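Local coordinates for N-acetylglucosamine-6-phosphate deacetylase (Thermotoga maritima, PDB 1O12), which probably removes the acetyl group from N-acetylglucosamine 6-phosphate as a metal-dependent hydrolase of the NagA family, at residues A[198-203]-A[232-237]; A[312-317]-A[323-328]. One frame throughout, in Å; residues are numbered along the deposited sequence.

Contact 1 (A[198-203]-A[232-237])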
loop_
_atom_site.group_PDB
_atom_site.type_symbol
_atom_site.label_atom_id
_atom_site.label_comp_id
_atom_site.label_asym_id
_atom_site.label_seq_id
_atom_site.Cartn_x
_atom_site.Cartn_y
_atom_site.Cartn_z
ATOM N N LYS A 198 -9.545 17.484 -2.714
ATOM C CA LYS A 198 -10.426 18.560 -3.111
ATOM C C LYS A 198 -11.147 18.073 -4.358
ATOM O O LYS A 198 -12.333 18.354 -4.557
ATOM C CB LYS A 198 -9.617 19.812 -3.443
ATOM C CG LYS A 198 -9.998 21.062 -2.653
ATOM C CD LYS A 198 -8.743 21.899 -2.310
ATOM C CE LYS A 198 -7.830 21.203 -1.270
ATOM N NZ LYS A 198 -6.497 21.880 -1.062
ATOM N N PHE A 199 -10.430 17.327 -5.194
ATOM C CA PHE A 199 -11.026 16.814 -6.411
ATOM C C PHE A 199 -11.776 15.519 -6.219
ATOM O O PHE A 199 -12.727 15.249 -6.932
ATOM C CB PHE A 199 -9.975 16.645 -7.501
ATOM C CG PHE A 199 -9.549 17.930 -8.113
ATOM C CD1 PHE A 199 -8.589 18.718 -7.501
ATOM C CD2 PHE A 199 -10.132 18.375 -9.288
ATOM C CE1 PHE A 199 -8.218 19.941 -8.062
ATOM C CE2 PHE A 199 -9.769 19.586 -9.843
ATOM C CZ PHE A 199 -8.808 20.370 -9.227
ATOM N N TYR A 200 -11.348 14.714 -5.258
ATOM C CA TYR A 200 -12.012 13.456 -4.984
ATOM C C TYR A 200 -13.396 13.718 -4.422
ATOM O O TYR A 200 -14.318 12.961 -4.670
ATOM C CB TYR A 200 -11.217 12.653 -3.973
ATOM C CG TYR A 200 -11.914 11.388 -3.529
ATOM C CD1 TYR A 200 -11.959 10.264 -4.365
ATOM C CD2 TYR A 200 -12.516 11.305 -2.253
ATOM C CE1 TYR A 200 -12.573 9.081 -3.952
ATOM C CE2 TYR A 200 -13.139 10.119 -1.823
ATOM C CZ TYR A 200 -13.156 9.015 -2.677
ATOM O OH TYR A 200 -13.711 7.832 -2.255
ATOM N N LYS A 201 -13.531 14.793 -3.652
ATOM C CA LYS A 201 -14.814 15.147 -3.063
ATOM C C LYS A 201 -15.778 15.617 -4.140
ATOM O O LYS A 201 -16.988 15.601 -3.933
ATOM C CB LYS A 201 -14.643 16.271 -2.059
ATOM C CG LYS A 201 -13.729 15.974 -0.888
ATOM C CD LYS A 201 -13.399 17.287 -0.143
ATOM C CE LYS A 201 -12.534 17.012 1.066
ATOM N NZ LYS A 201 -13.171 15.971 1.944
ATOM N N GLU A 202 -15.244 16.043 -5.285
ATOM C CA GLU A 202 -16.085 16.524 -6.380
ATOM C C GLU A 202 -16.351 15.455 -7.429
ATOM O O GLU A 202 -16.937 15.737 -8.472
ATOM C CB GLU A 202 -15.447 17.724 -7.069
ATOM C CG GLU A 202 -15.263 18.973 -6.210
ATOM C CD GLU A 202 -16.567 19.528 -5.603
ATOM O OE1 GLU A 202 -17.641 19.477 -6.253
ATOM O OE2 GLU A 202 -16.502 20.050 -4.464
ATOM N N GLY A 203 -15.900 14.231 -7.162
ATOM C CA GLY A 203 -16.129 13.154 -8.105
ATOM C C GLY A 203 -14.954 12.678 -8.934
ATOM O O GLY A 203 -15.125 11.773 -9.739
ATOM N N ASP A 232 -10.825 3.384 -1.803
ATOM C CA ASP A 232 -11.382 2.212 -2.466
ATOM C C ASP A 232 -12.092 2.386 -3.797
ATOM O O ASP A 232 -12.083 1.468 -4.600
ATOM C CB ASP A 232 -12.284 1.490 -1.491
ATOM C CG ASP A 232 -11.492 0.724 -0.448
ATOM O OD1 ASP A 232 -10.461 1.278 0.058
ATOM O OD2 ASP A 232 -11.899 -0.432 -0.141
ATOM N N ASP A 233 -12.696 3.547 -4.045
ATOM C CA ASP A 233 -13.382 3.762 -5.317
ATOM C C ASP A 233 -12.616 4.607 -6.347
ATOM O O ASP A 233 -13.208 5.084 -7.306
ATOM C CB ASP A 233 -14.745 4.383 -5.077
ATOM C CG ASP A 233 -14.647 5.640 -4.314
ATOM O OD1 ASP A 233 -15.696 6.263 -4.059
ATOM O OD2 ASP A 233 -13.498 6.003 -3.962
ATOM N N VAL A 234 -11.324 4.808 -6.124
ATOM C CA VAL A 234 -10.448 5.530 -7.057
ATOM C C VAL A 234 -9.788 4.403 -7.845
ATOM O O VAL A 234 -9.162 3.514 -7.248
ATOM C CB VAL A 234 -9.295 6.294 -6.335
ATOM C CG1 VAL A 234 -8.180 6.606 -7.323
ATOM C CG2 VAL A 234 -9.802 7.562 -5.728
ATOM N N LYS A 235 -9.912 4.412 -9.162
ATOM C CA LYS A 235 -9.288 3.338 -9.924
ATOM C C LYS A 235 -7.889 3.768 -10.383
ATOM O O LYS A 235 -7.638 4.962 -10.570
ATOM C CB LYS A 235 -10.164 2.955 -11.120
ATOM C CG LYS A 235 -11.608 2.633 -10.761
ATOM C CD LYS A 235 -12.292 1.899 -11.911
ATOM C CE LYS A 235 -13.752 1.598 -11.613
ATOM N NZ LYS A 235 -13.925 1.014 -10.244
ATOM N N LEU A 236 -6.984 2.812 -10.568
ATOM C CA LEU A 236 -5.637 3.148 -10.980
ATOM C C LEU A 236 -5.301 2.489 -12.289
ATOM O O LEU A 236 -5.523 1.287 -12.457
ATOM C CB LEU A 236 -4.614 2.684 -9.940
ATOM C CG LEU A 236 -4.880 2.942 -8.452
ATOM C CD1 LEU A 236 -3.739 2.396 -7.613
ATOM C CD2 LEU A 236 -5.041 4.438 -8.235
ATOM N N GLU A 237 -4.773 3.245 -13.243
ATOM C CA GLU A 237 -4.420 2.569 -14.465
ATOM C C GLU A 237 -2.974 2.069 -14.294
ATOM O O GLU A 237 -2.160 2.721 -13.673
ATOM C CB GLU A 237 -4.656 3.475 -15.703
ATOM C CG GLU A 237 -3.675 4.555 -15.999
ATOM C CD GLU A 237 -4.060 5.387 -17.234
ATOM O OE1 GLU A 237 -3.159 6.043 -17.784
ATOM O OE2 GLU A 237 -5.247 5.414 -17.654
#
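A single, very short hydrogen bond is the striking feature here: Tyr200 OH gives its proton to Asp233 OD2 at 2.5 Å, a length not to be pressed at 2.5 Å resolution. It joins two parts of the amidohydrolase TIM-barrel fold, the C-terminal end of helix 193-200 and the loop leading into barrel strand 235-239. The backbones stand well apart, with Tyr200 CA and Val234 CA 8.3 Å from each other, so side chains do all the bridging. Tyr200 has CG anti to its own nitrogen (chi1 174°), which carries the phenol from the helix end across to the loop. Asp233 OD2 meets the phenol at the ring edge, in the ring plane, and accepts through its syn lone pair, while the carboxylate is turned 66° from the ring. The other oxygen, OD1, makes a long, weak ion pair with Lys205. A phenylalanine at Tyr200 would probably keep the ring's apolar contact but leave Asp233 OD2 without its hydroxyl mate, and the carboxylate freer to turn.

Behind the tyrosine the helix stops in a Schellman motif: Gly203, with positive phi, is the C-prime residue, its N bonds Tyr200 O at 3.2 Å, and Val204 N bonds Phe199 O. The chain then runs into strand 206-207, which pairs with strand 235-239, so the bond ties the end of the helix to the loop just ahead of strand 235-239. Beside the polar bond, Val234, which is buried, brings CG2 obliquely to the ring, 3.6 Å from Tyr200 CE1.

Contact 2 (A[312-317]-A[323-328])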
loop_
_atom_site.group_PDB
_atom_site.type_symbol
_atom_site.label_atom_id
_atom_site.label_comp_id
_atom_site.label_asym_id
_atom_site.label_seq_id
_atom_site.Cartn_x
_atom_site.Cartn_y
_atom_site.Cartn_z
ATOM N N LYS A 312 -1.805 -10.833 -20.559
ATOM C CA LYS A 312 -1.050 -12.012 -20.186
ATOM C C LYS A 312 -0.152 -11.667 -19.010
ATOM O O LYS A 312 -0.085 -12.423 -18.029
ATOM C CB LYS A 312 -0.192 -12.512 -21.345
ATOM C CG LYS A 312 -0.958 -13.099 -22.526
ATOM C CD LYS A 312 -0.036 -13.959 -23.398
ATOM C CE LYS A 312 -0.542 -14.118 -24.828
ATOM N NZ LYS A 312 -0.373 -12.860 -25.656
ATOM N N ASN A 313 0.523 -10.520 -19.109
ATOM C CA ASN A 313 1.449 -10.107 -18.073
ATOM C C ASN A 313 0.746 -9.993 -16.753
ATOM O O ASN A 313 1.160 -10.612 -15.769
ATOM C CB ASN A 313 2.133 -8.757 -18.399
ATOM C CG ASN A 313 3.238 -8.878 -19.448
ATOM O OD1 ASN A 313 3.748 -9.964 -19.721
ATOM N ND2 ASN A 313 3.619 -7.755 -20.028
ATOM N N PHE A 314 -0.329 -9.211 -16.732
ATOM C CA PHE A 314 -1.080 -8.997 -15.512
ATOM C C PHE A 314 -1.481 -10.302 -14.900
ATOM O O PHE A 314 -1.334 -10.504 -13.697
ATOM C CB PHE A 314 -2.335 -8.178 -15.765
ATOM C CG PHE A 314 -3.027 -7.782 -14.508
ATOM C CD1 PHE A 314 -4.013 -8.600 -13.953
ATOM C CD2 PHE A 314 -2.652 -6.611 -13.842
ATOM C CE1 PHE A 314 -4.630 -8.258 -12.748
ATOM C CE2 PHE A 314 -3.247 -6.249 -12.644
ATOM C CZ PHE A 314 -4.243 -7.074 -12.092
ATOM N N ARG A 315 -1.999 -11.191 -15.739
ATOM C CA ARG A 315 -2.420 -12.494 -15.283
ATOM C C ARG A 315 -1.269 -13.277 -14.656
ATOM O O ARG A 315 -1.452 -13.964 -13.659
ATOM C CB ARG A 315 -2.987 -13.304 -16.436
ATOM C CG ARG A 315 -3.484 -14.661 -15.982
ATOM C CD ARG A 315 -3.516 -15.635 -17.119
ATOM N NE ARG A 315 -4.501 -16.671 -16.872
ATOM C CZ ARG A 315 -4.686 -17.740 -17.641
ATOM N NH1 ARG A 315 -3.936 -17.915 -18.720
ATOM N NH2 ARG A 315 -5.634 -18.633 -17.334
ATOM N N LYS A 316 -0.079 -13.175 -15.242
ATOM C CA LYS A 316 1.060 -13.910 -14.726
ATOM C C LYS A 316 1.614 -13.287 -13.450
ATOM O O LYS A 316 1.987 -13.997 -12.518
ATOM C CB LYS A 316 2.160 -13.963 -15.779
ATOM C CG LYS A 316 3.427 -14.694 -15.345
ATOM C CD LYS A 316 4.582 -14.290 -16.254
ATOM C CE LYS A 316 4.133 -14.222 -17.739
ATOM N NZ LYS A 316 4.403 -12.891 -18.418
ATOM N N PHE A 317 1.676 -11.960 -13.417
ATOM C CA PHE A 317 2.202 -11.274 -12.255
ATOM C C PHE A 317 1.373 -11.533 -11.005
ATOM O O PHE A 317 1.924 -11.761 -9.926
ATOM C CB PHE A 317 2.265 -9.763 -12.515
ATOM C CG PHE A 317 3.268 -9.357 -13.568
ATOM C CD1 PHE A 317 3.245 -8.077 -14.098
ATOM C CD2 PHE A 317 4.257 -10.249 -14.008
ATOM C CE1 PHE A 317 4.200 -7.672 -15.058
ATOM C CE2 PHE A 317 5.208 -9.871 -14.957
ATOM C CZ PHE A 317 5.184 -8.573 -15.486
ATOM N N THR A 323 -11.886 -14.114 -14.600
ATOM C CA THR A 323 -12.987 -13.219 -14.260
ATOM C C THR A 323 -12.444 -11.855 -13.800
ATOM O O THR A 323 -13.028 -10.823 -14.092
ATOM C CB THR A 323 -13.848 -13.766 -13.120
ATOM O OG1 THR A 323 -14.655 -14.852 -13.596
ATOM C CG2 THR A 323 -14.719 -12.674 -12.574
ATOM N N GLU A 324 -11.336 -11.847 -13.073
ATOM C CA GLU A 324 -10.763 -10.596 -12.611
ATOM C C GLU A 324 -10.074 -9.830 -13.731
ATOM O O GLU A 324 -10.022 -8.589 -13.700
ATOM C CB GLU A 324 -9.741 -10.853 -11.506
ATOM C CG GLU A 324 -10.325 -11.308 -10.181
ATOM C CD GLU A 324 -9.247 -11.923 -9.329
ATOM O OE1 GLU A 324 -8.746 -12.984 -9.744
ATOM O OE2 GLU A 324 -8.879 -11.353 -8.273
ATOM N N LEU A 325 -9.528 -10.579 -14.693
ATOM C CA LEU A 325 -8.848 -10.012 -15.841
ATOM C C LEU A 325 -9.852 -9.289 -16.715
ATOM O O LEU A 325 -9.487 -8.362 -17.427
ATOM C CB LEU A 325 -8.182 -11.088 -16.679
ATOM C CG LEU A 325 -6.730 -11.460 -16.403
ATOM C CD1 LEU A 325 -6.323 -12.551 -17.415
ATOM C CD2 LEU A 325 -5.836 -10.238 -16.514
ATOM N N ALA A 326 -11.108 -9.721 -16.675
ATOM C CA ALA A 326 -12.135 -9.054 -17.453
ATOM C C ALA A 326 -12.414 -7.663 -16.871
ATOM O O ALA A 326 -12.755 -6.719 -17.603
ATOM C CB ALA A 326 -13.417 -9.870 -17.456
ATOM N N LYS A 327 -12.270 -7.526 -15.557
ATOM C CA LYS A 327 -12.553 -6.239 -14.947
ATOM C C LYS A 327 -11.464 -5.251 -15.292
ATOM O O LYS A 327 -11.746 -4.127 -15.692
ATOM C CB LYS A 327 -12.676 -6.382 -13.447
ATOM C CG LYS A 327 -13.798 -7.292 -13.022
ATOM C CD LYS A 327 -13.858 -7.327 -11.503
ATOM C CE LYS A 327 -15.097 -8.015 -11.007
ATOM N NZ LYS A 327 -15.231 -7.772 -9.542
ATOM N N VAL A 328 -10.216 -5.699 -15.166
ATOM C CA VAL A 328 -9.090 -4.844 -15.456
ATOM C C VAL A 328 -8.865 -4.593 -16.939
ATOM O O VAL A 328 -8.294 -3.571 -17.308
ATOM C CB VAL A 328 -7.779 -5.397 -14.829
ATOM C CG1 VAL A 328 -7.988 -5.610 -13.337
ATOM C CG2 VAL A 328 -7.318 -6.701 -15.525
#
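With CG anti to its backbone nitrogen (chi1 -172°), Phe314 sends its ring toward Leu325 and Val328, while Leu325, with an off-rotamer chi1 of -92° and CD1 anti to CA, turns its two methyls to different residues of the first helix. The setting is a pair of consecutive helices, 307-318 and 322-336, joined by a short connection and packed on the TIM-barrel fold of the amidohydrolase family. Their segment axes approach to 10.5 Å with 132° between the N-to-C directions, so the chain turns back at an open angle rather than forming a close antiparallel hairpin. The backbones come nearest at Arg315 and Leu325, whose CA atoms are 6.9 Å apart.

Leu325 touches two successive residues of the first helix, one with each methyl. Its CD2 reaches Phe314 CD1 at 3.5 Å, the two side chains sliding past each other in opposite directions. Its CD1 branch lies against the aliphatic root of Arg315, 3.6 Å from Arg315 CB, and the two side chains cross at about a right angle. From CG to NE the arginine is extended, leading the guanidinium onward to a weak hydrogen bond between its NH1 and Glu358 O. No hydrogen bond links the two segments: the interface is apolar packing, with Phe314, Leu325 and Val328 all buried.

Strand 262-265 supplies the floor, since Ile262 and Leu264 touch both Phe314 and Val328, and Val250 of helix 247-257 also meets the phenylalanine. The pair is thereby held against the barrel wall. Over one face of the Phe314 ring, offset toward its rim, sits Val328 CG2, 4.1 Å above the ring plane.

In the fold
Both contacts lie in the amidohydrolase range and follow one another in series along the chain, contact 1 closing before contact 2 opens. Their centres are 22 Å apart and their nearest atoms about 7 Å, so they do not touch. The parallel sheet 206-207, 235-239, 262-265 relates them: contact 1 sits at the loop entering its middle strand, whereas contact 2 packs on the neighbouring strand 262-265. Helix 322-336 adds a further tie, because Asn332 and Glu336 touch Lys235. Thus contact 1 links a helix end to a strand-entry loop, while contact 2 joins two helices that also lie on the adjoining strand, in a wall whose strands lead toward the metal ligand His209 and toward Asp267, the predicted proton donor/acceptor.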